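Local structure of malonyl CoA-acyl carrier protein transacylase (Staphylococcus aureus, 3IM9) at residues A21-N33 against F50-G62. The protein transfers the malonyl group from malonyl-CoA to holo-acyl carrier protein, supplying malonyl-ACP for fatty acid biosynthesis. Residues are numbered along the deposited sequence; the frame is centred on the assembly and turned at random.
Sequences AQKVGMAQDLFNN and FDILETMFTDEEG
Gly25 and Phe57 lie at the heart of a loop-on-helix contact, where the loop after strand 11-16 runs over the C-terminal end of the short helix 52-57. A main-chain bond ties loop to helix: Gly25 N donates to Met56 O over 2.8 Å, in the carbonyl plane, using a carbonyl of the helix's last turn. Gly25 takes the third position of the first of two successive type II turns, Lys23 to Met26 and Gly25 to Gln28. At its phi of 109° a side chain would crowd the preceding carbonyl O and Gln28 OE1; its CA rests 3.4 Å from Phe57 O in a CA-H...O contact.

The Phe57 ring is wedged into the loop. Gln28 CA sits over one face, 3.9 Å from the Phe57 ring centroid, while Leu53 O lies above the opposite face; Met26 O meets the ring edge in plane, 3.3 Å from Phe57 CD1, where the ring hydrogens are slightly positive. Phe31 stands obliquely to Phe57, planes at 49°. Chi1 of -171° swings the Phe31 ring under Leu53 CD1, which lies over one face, 3.7 Å from Phe31 CZ, while Phe31 CB packs on Phe57 CZ. The flexible Met56 chain bends at chi3 to bring CE within 3.7 Å of the small Ala27 CB. Val24 CG1 lies 3.6 Å from Phe57 O and Thr58 O, and CG2 lies against CB of Asp59, whose carboxylate accepts from Lys63 N and Leu64 N.

Away from the annotated sites, the contact is backed by helix 35-47, where Leu41 touches Ala27 and Phe31, and by helix 67-84, whose His77 meets Met26 and Ala27.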
ATOM      1  N   ALA A  21       5.398   1.907   6.365  1.00 10.54           N
ATOM      2  CA  ALA A  21       6.667   1.249   6.184  1.00  9.32           C
ATOM      3  C   ALA A  21       7.894   2.187   5.998  1.00 10.55           C
ATOM      4  O   ALA A  21       9.033   1.745   6.026  1.00 10.95           O
ATOM      5  CB  ALA A  21       6.571   0.291   4.976  1.00 10.49           C
ATOM      6  N   GLN A  22       7.647   3.495   5.889  1.00 11.31           N
ATOM      7  CA  GLN A  22       8.742   4.447   5.638  1.00  9.85           C
ATOM      8  C   GLN A  22       9.715   4.473   6.840  1.00 11.42           C
ATOM      9  O   GLN A  22       9.295   4.188   8.000  1.00 11.61           O
ATOM     10  CB  GLN A  22       8.171   5.855   5.370  1.00 11.27           C
ATOM     11  CG  GLN A  22       7.503   6.583   6.581  1.00 13.28           C
ATOM     12  CD  GLN A  22       6.115   6.139   6.879  1.00 10.51           C
ATOM     13  OE1 GLN A  22       5.493   5.293   6.235  1.00 10.85           O
ATOM     14  NE2 GLN A  22       5.612   6.734   7.967  1.00 12.96           N
ATOM     15  N   LYS A  23      10.909   4.982   6.592  1.00 10.87           N
ATOM     16  CA  LYS A  23      11.882   5.224   7.654  1.00 11.83           C
ATOM     17  C   LYS A  23      12.860   6.232   7.177  1.00 12.29           C
ATOM     18  O   LYS A  23      13.236   6.163   5.986  1.00 12.46           O
ATOM     19  CB  LYS A  23      12.613   3.941   8.086  1.00 14.04           C
ATOM     20  CG  LYS A  23      13.342   3.202   6.988  1.00 21.40           C
ATOM     21  CD  LYS A  23      14.034   1.958   7.711  1.00 32.74           C
ATOM     22  CE  LYS A  23      15.228   1.422   6.920  1.00 40.98           C
ATOM     23  NZ  LYS A  23      16.291   2.497   6.649  1.00 46.26           N
ATOM     24  N   VAL A  24      13.263   7.161   8.077  1.00 11.18           N
ATOM     25  CA  VAL A  24      14.302   8.086   7.719  1.00 12.74           C
ATOM     26  C   VAL A  24      15.570   7.306   7.393  1.00 13.35           C
ATOM     27  O   VAL A  24      15.997   6.366   8.095  1.00 14.61           O
ATOM     28  CB  VAL A  24      14.576   9.134   8.792  1.00 13.74           C
ATOM     29  CG1 VAL A  24      15.671  10.095   8.257  1.00 16.35           C
ATOM     30  CG2 VAL A  24      13.263   9.832   9.141  1.00 15.27           C
ATOM     31  N   GLY A  25      16.137   7.633   6.230  1.00 10.70           N
ATOM     32  CA  GLY A  25      17.338   6.970   5.714  1.00 11.19           C
ATOM     33  C   GLY A  25      16.987   6.081   4.512  1.00 14.81           C
ATOM     34  O   GLY A  25      17.882   5.561   3.829  1.00 14.38           O
ATOM     35  N   MET A  26      15.695   5.883   4.248  1.00 10.88           N
ATOM     36  CA  MET A  26      15.259   4.981   3.171  1.00 10.76           C
ATOM     37  C   MET A  26      15.859   5.382   1.825  1.00 10.51           C
ATOM     38  O   MET A  26      15.767   6.560   1.398  1.00 11.43           O
ATOM     39  CB  MET A  26      13.734   4.912   3.096  1.00  9.71           C
ATOM     40  CG  MET A  26      13.084   6.295   2.852  1.00 10.40           C
ATOM     41  SD  MET A  26      11.263   6.276   3.118  1.00 10.39           S
ATOM     42  CE  MET A  26      10.707   5.369   1.624  1.00  9.92           C
ATOM     43  N   ALA A  27      16.485   4.363   1.189  1.00 11.42           N
ATOM     44  CA  ALA A  27      17.120   4.481  -0.148  1.00 10.54           C
ATOM     45  C   ALA A  27      18.465   5.199  -0.110  1.00 11.26           C
ATOM     46  O   ALA A  27      19.054   5.348  -1.209  1.00 12.50           O
ATOM     47  CB  ALA A  27      16.120   5.094  -1.219  1.00 13.41           C
ATOM     48  N   GLN A  28      18.929   5.618   1.066  1.00 12.34           N
ATOM     49  CA  GLN A  28      20.192   6.403   1.053  1.00 13.27           C
ATOM     50  C   GLN A  28      21.363   5.514   0.554  1.00 16.11           C
ATOM     51  O   GLN A  28      22.283   6.043  -0.051  1.00 17.68           O
ATOM     52  CB  GLN A  28      20.402   7.069   2.406  1.00 16.75           C
ATOM     53  CG  GLN A  28      20.869   6.096   3.364  1.00 14.61           C
ATOM     54  CD  GLN A  28      20.940   6.735   4.731  1.00 29.62           C
ATOM     55  OE1 GLN A  28      20.875   6.005   5.723  1.00 29.92           O
ATOM     56  NE2 GLN A  28      20.945   8.128   4.799  1.00 31.61           N
ATOM     57  N   ASP A  29      21.248   4.210   0.729  1.00 13.39           N
ATOM     58  CA  ASP A  29      22.260   3.314   0.277  1.00 13.88           C
ATOM     59  C   ASP A  29      22.268   3.117  -1.211  1.00 15.37           C
ATOM     60  O   ASP A  29      23.314   2.657  -1.791  1.00 16.19           O
ATOM     61  CB  ASP A  29      22.165   1.999   1.031  1.00 12.51           C
ATOM     62  CG  ASP A  29      20.792   1.263   0.836  1.00 12.73           C
ATOM     63  OD1 ASP A  29      20.790   0.010   0.922  1.00 14.44           O
ATOM     64  OD2 ASP A  29      19.808   2.004   0.599  1.00 15.23           O
ATOM     65  N   LEU A  30      21.157   3.371  -1.884  1.00 13.09           N
ATOM     66  CA  LEU A  30      21.103   3.204  -3.346  1.00 11.65           C
ATOM     67  C   LEU A  30      21.727   4.383  -4.090  1.00 12.80           C
ATOM     68  O   LEU A  30      22.248   4.215  -5.189  1.00 12.94           O
ATOM     69  CB  LEU A  30      19.597   3.039  -3.753  1.00 13.43           C
ATOM     70  CG  LEU A  30      18.899   1.791  -3.185  1.00 13.62           C
ATOM     71  CD1 LEU A  30      17.408   1.968  -3.501  1.00 11.09           C
ATOM     72  CD2 LEU A  30      19.438   0.513  -3.800  1.00 14.13           C
ATOM     73  N   PHE A  31      21.511   5.587  -3.548  1.00 11.89           N
ATOM     74  CA  PHE A  31      21.742   6.799  -4.309  1.00 12.01           C
ATOM     75  C   PHE A  31      23.260   6.896  -4.648  1.00 13.53           C
ATOM     76  O   PHE A  31      24.136   6.894  -3.728  1.00 14.34           O
ATOM     77  CB  PHE A  31      21.247   8.037  -3.536  1.00 11.01           C
ATOM     78  CG  PHE A  31      21.256   9.249  -4.297  1.00 12.34           C
ATOM     79  CD1 PHE A  31      21.876  10.404  -3.818  1.00 13.98           C
ATOM     80  CD2 PHE A  31      20.535   9.322  -5.539  1.00 14.30           C
ATOM     81  CE1 PHE A  31      21.785  11.615  -4.630  1.00 15.66           C
ATOM     82  CE2 PHE A  31      20.429  10.487  -6.274  1.00 12.41           C
ATOM     83  CZ  PHE A  31      21.056  11.662  -5.817  1.00 14.58           C
ATOM     84  N   ASN A  32      23.492   7.056  -5.959  1.00 12.66           N
ATOM     85  CA  ASN A  32      24.897   7.100  -6.502  1.00 14.82           C
ATOM     86  C   ASN A  32      25.686   5.859  -6.294  1.00 17.00           C
ATOM     87  O   ASN A  32      26.911   5.921  -6.454  1.00 18.29           O
ATOM     88  CB  ASN A  32      25.667   8.313  -5.948  1.00 14.57           C
ATOM     89  CG  ASN A  32      25.030   9.656  -6.431  1.00 15.39           C
ATOM     90  OD1 ASN A  32      24.611   9.741  -7.595  1.00 19.38           O
ATOM     91  ND2 ASN A  32      24.911  10.651  -5.566  1.00 16.25           N
ATOM     92  N   ASN A  33      25.026   4.756  -5.926  1.00 15.24           N
ATOM     93  CA  ASN A  33      25.671   3.438  -5.818  1.00 15.44           C
ATOM     94  C   ASN A  33      25.130   2.394  -6.754  1.00 16.98           C
ATOM     95  O   ASN A  33      25.564   1.243  -6.742  1.00 19.28           O
ATOM     96  CB  ASN A  33      25.598   2.928  -4.340  1.00 17.06           C
ATOM     97  CG  ASN A  33      26.406   3.818  -3.401  1.00 23.53           C
ATOM     98  OD1 ASN A  33      27.581   4.092  -3.676  1.00 26.04           O
ATOM     99  ND2 ASN A  33      25.792   4.305  -2.297  1.00 26.36           N
ATOM    100  N   PHE A  50       9.138  19.462  -3.844  1.00 14.13           N
ATOM    101  CA  PHE A  50       9.818  19.597  -2.574  1.00 13.74           C
ATOM    102  C   PHE A  50      11.063  18.700  -2.655  1.00 13.55           C
ATOM    103  O   PHE A  50      11.217  17.942  -3.662  1.00 12.81           O
ATOM    104  CB  PHE A  50       8.910  19.142  -1.411  1.00 14.95           C
ATOM    105  CG  PHE A  50       8.646  17.610  -1.375  1.00 14.90           C
ATOM    106  CD1 PHE A  50       7.758  17.018  -2.306  1.00 13.87           C
ATOM    107  CD2 PHE A  50       9.163  16.815  -0.327  1.00 14.84           C
ATOM    108  CE1 PHE A  50       7.486  15.631  -2.264  1.00 15.23           C
ATOM    109  CE2 PHE A  50       8.940  15.476  -0.306  1.00 15.63           C
ATOM    110  CZ  PHE A  50       8.041  14.865  -1.281  1.00 12.73           C
ATOM    111  N   ASP A  51      11.937  18.792  -1.631  1.00 13.81           N
ATOM    112  CA  ASP A  51      13.191  18.054  -1.664  1.00 12.84           C
ATOM    113  C   ASP A  51      12.921  16.646  -1.173  1.00 10.85           C
ATOM    114  O   ASP A  51      13.100  16.278   0.024  1.00 11.53           O
ATOM    115  CB  ASP A  51      14.253  18.738  -0.809  1.00 14.36           C
ATOM    116  CG  ASP A  51      15.611  18.195  -1.065  1.00 16.76           C
ATOM    117  OD1 ASP A  51      15.764  17.048  -1.529  1.00 13.92           O
ATOM    118  OD2 ASP A  51      16.582  18.932  -0.740  1.00 15.70           O
ATOM    119  N   ILE A  52      12.470  15.839  -2.120  1.00 10.70           N
ATOM    120  CA  ILE A  52      12.090  14.430  -1.770  1.00 11.54           C
ATOM    121  C   ILE A  52      13.267  13.619  -1.241  1.00 11.10           C
ATOM    122  O   ILE A  52      13.141  12.862  -0.296  1.00 10.91           O
ATOM    123  CB  ILE A  52      11.434  13.690  -3.007  1.00 11.21           C
ATOM    124  CG1 ILE A  52      11.014  12.252  -2.628  1.00 14.30           C
ATOM    125  CG2 ILE A  52      12.358  13.866  -4.253  1.00 14.95           C
ATOM    126  CD1 ILE A  52       9.905  12.202  -1.668  1.00 22.07           C
ATOM    127  N   LEU A  53      14.446  13.820  -1.845  1.00 10.37           N
ATOM    128  CA  LEU A  53      15.549  13.023  -1.358  1.00  9.79           C
ATOM    129  C   LEU A  53      16.025  13.410   0.067  1.00 10.83           C
ATOM    130  O   LEU A  53      16.343  12.526   0.860  1.00 11.23           O
ATOM    131  CB  LEU A  53      16.760  13.003  -2.368  1.00 10.73           C
ATOM    132  CG  LEU A  53      16.352  12.598  -3.802  1.00 10.06           C
ATOM    133  CD1 LEU A  53      17.629  12.517  -4.661  1.00 12.13           C
ATOM    134  CD2 LEU A  53      15.677  11.224  -3.816  1.00 12.04           C
ATOM    135  N   GLU A  54      16.003  14.714   0.362  1.00 10.24           N
ATOM    136  CA  GLU A  54      16.351  15.149   1.739  1.00 11.24           C
ATOM    137  C   GLU A  54      15.318  14.556   2.698  1.00 13.06           C
ATOM    138  O   GLU A  54      15.655  13.984   3.721  1.00 11.12           O
ATOM    139  CB  GLU A  54      16.331  16.654   1.794  1.00 10.55           C
ATOM    140  CG  GLU A  54      16.838  17.129   3.222  1.00 12.87           C
ATOM    141  CD  GLU A  54      15.922  16.929   4.386  1.00 13.25           C
ATOM    142  OE1 GLU A  54      14.708  17.102   4.210  1.00 15.03           O
ATOM    143  OE2 GLU A  54      16.467  16.640   5.469  1.00 15.50           O
ATOM    144  N   THR A  55      14.071  14.563   2.224  1.00 12.00           N
ATOM    145  CA  THR A  55      12.966  14.092   3.090  1.00 12.00           C
ATOM    146  C   THR A  55      13.108  12.597   3.370  1.00 10.89           C
ATOM    147  O   THR A  55      12.916  12.143   4.528  1.00 11.51           O
ATOM    148  CB  THR A  55      11.620  14.434   2.492  1.00 11.93           C
ATOM    149  OG1 THR A  55      11.528  15.845   2.353  1.00 12.43           O
ATOM    150  CG2 THR A  55      10.435  14.011   3.454  1.00 13.73           C
ATOM    151  N   MET A  56      13.541  11.829   2.341  1.00 10.85           N
ATOM    152  CA  MET A  56      13.773  10.401   2.500  1.00  9.67           C
ATOM    153  C   MET A  56      15.033  10.102   3.387  1.00  9.93           C
ATOM    154  O   MET A  56      15.045   9.201   4.248  1.00 10.83           O
ATOM    155  CB  MET A  56      13.983   9.716   1.144  1.00  9.38           C
ATOM    156  CG  MET A  56      12.621   9.698   0.381  1.00 10.25           C
ATOM    157  SD  MET A  56      12.839   9.209  -1.325  1.00 10.43           S
ATOM    158  CE  MET A  56      13.259   7.445  -1.147  1.00 10.80           C
ATOM    159  N   PHE A  57      16.120  10.813   3.130  1.00 10.57           N
ATOM    160  CA  PHE A  57      17.394  10.411   3.712  1.00 11.81           C
ATOM    161  C   PHE A  57      17.688  10.999   5.081  1.00 12.57           C
ATOM    162  O   PHE A  57      18.349  10.244   5.845  1.00 14.07           O
ATOM    163  CB  PHE A  57      18.584  10.845   2.783  1.00 11.59           C
ATOM    164  CG  PHE A  57      18.538  10.288   1.360  1.00 10.95           C
ATOM    165  CD1 PHE A  57      17.766   9.172   0.952  1.00 10.57           C
ATOM    166  CD2 PHE A  57      19.384  10.927   0.384  1.00 11.67           C
ATOM    167  CE1 PHE A  57      17.757   8.710  -0.408  1.00 10.31           C
ATOM    168  CE2 PHE A  57      19.371  10.431  -0.921  1.00 10.24           C
ATOM    169  CZ  PHE A  57      18.604   9.331  -1.335  1.00 12.04           C
ATOM    170  N   THR A  58      17.312  12.245   5.365  1.00 11.47           N
ATOM    171  CA  THR A  58      17.656  12.850   6.634  1.00 12.70           C
ATOM    172  C   THR A  58      16.410  13.496   7.307  1.00 13.36           C
ATOM    173  O   THR A  58      16.404  13.605   8.548  1.00 14.87           O
ATOM    174  CB  THR A  58      18.774  13.898   6.483  1.00 14.02           C
ATOM    175  OG1 THR A  58      18.522  14.748   5.386  1.00 15.40           O
ATOM    176  CG2 THR A  58      20.062  13.182   6.098  1.00 15.48           C
ATOM    177  N   ASP A  59      15.397  13.928   6.543  1.00 13.46           N
ATOM    178  CA  ASP A  59      14.133  14.492   7.024  1.00 14.09           C
ATOM    179  C   ASP A  59      14.337  15.531   8.139  1.00 15.88           C
ATOM    180  O   ASP A  59      13.772  15.404   9.236  1.00 13.97           O
ATOM    181  CB  ASP A  59      13.212  13.420   7.489  1.00 13.48           C
ATOM    182  CG  ASP A  59      11.789  13.935   7.614  1.00 10.09           C
ATOM    183  OD1 ASP A  59      10.999  13.250   8.347  1.00 13.41           O
ATOM    184  OD2 ASP A  59      11.461  14.954   6.978  1.00 11.04           O
ATOM    185  N   GLU A  60      15.056  16.577   7.801  1.00 15.12           N
ATOM    186  CA  GLU A  60      15.348  17.557   8.867  1.00 17.40           C
ATOM    187  C   GLU A  60      14.043  18.304   9.284  1.00 18.11           C
ATOM    188  O   GLU A  60      14.036  18.861  10.411  1.00 18.30           O
ATOM    189  CB  GLU A  60      16.396  18.537   8.385  1.00 18.41           C
ATOM    190  CG  GLU A  60      15.852  19.427   7.304  1.00 23.99           C
ATOM    191  CD  GLU A  60      16.754  20.665   6.883  1.00 33.10           C
ATOM    192  OE1 GLU A  60      17.722  21.027   7.616  1.00 35.35           O
ATOM    193  OE2 GLU A  60      16.433  21.258   5.819  1.00 34.57           O
ATOM    194  N   GLU A  61      13.016  18.370   8.431  1.00 16.51           N
ATOM    195  CA  GLU A  61      11.707  18.990   8.727  1.00 15.23           C
ATOM    196  C   GLU A  61      10.743  18.015   9.423  1.00 14.91           C
ATOM    197  O   GLU A  61       9.631  18.459   9.789  1.00 17.50           O
ATOM    198  CB  GLU A  61      11.060  19.669   7.540  1.00 18.05           C
ATOM    199  CG  GLU A  61      11.944  20.720   6.961  1.00 20.26           C
ATOM    200  CD  GLU A  61      11.322  21.506   5.808  1.00 25.92           C
ATOM    201  OE1 GLU A  61      11.688  22.684   5.745  1.00 31.05           O
ATOM    202  OE2 GLU A  61      10.509  21.062   4.960  1.00 21.34           O
ATOM    203  N   GLY A  62      11.157  16.794   9.695  1.00 15.09           N
ATOM    204  CA  GLY A  62      10.292  15.772  10.319  1.00 14.55           C
ATOM    205  C   GLY A  62       8.944  15.600   9.602  1.00 15.44           C
ATOM    206  O   GLY A  62       7.874  15.425  10.276  1.00 16.68           O
TER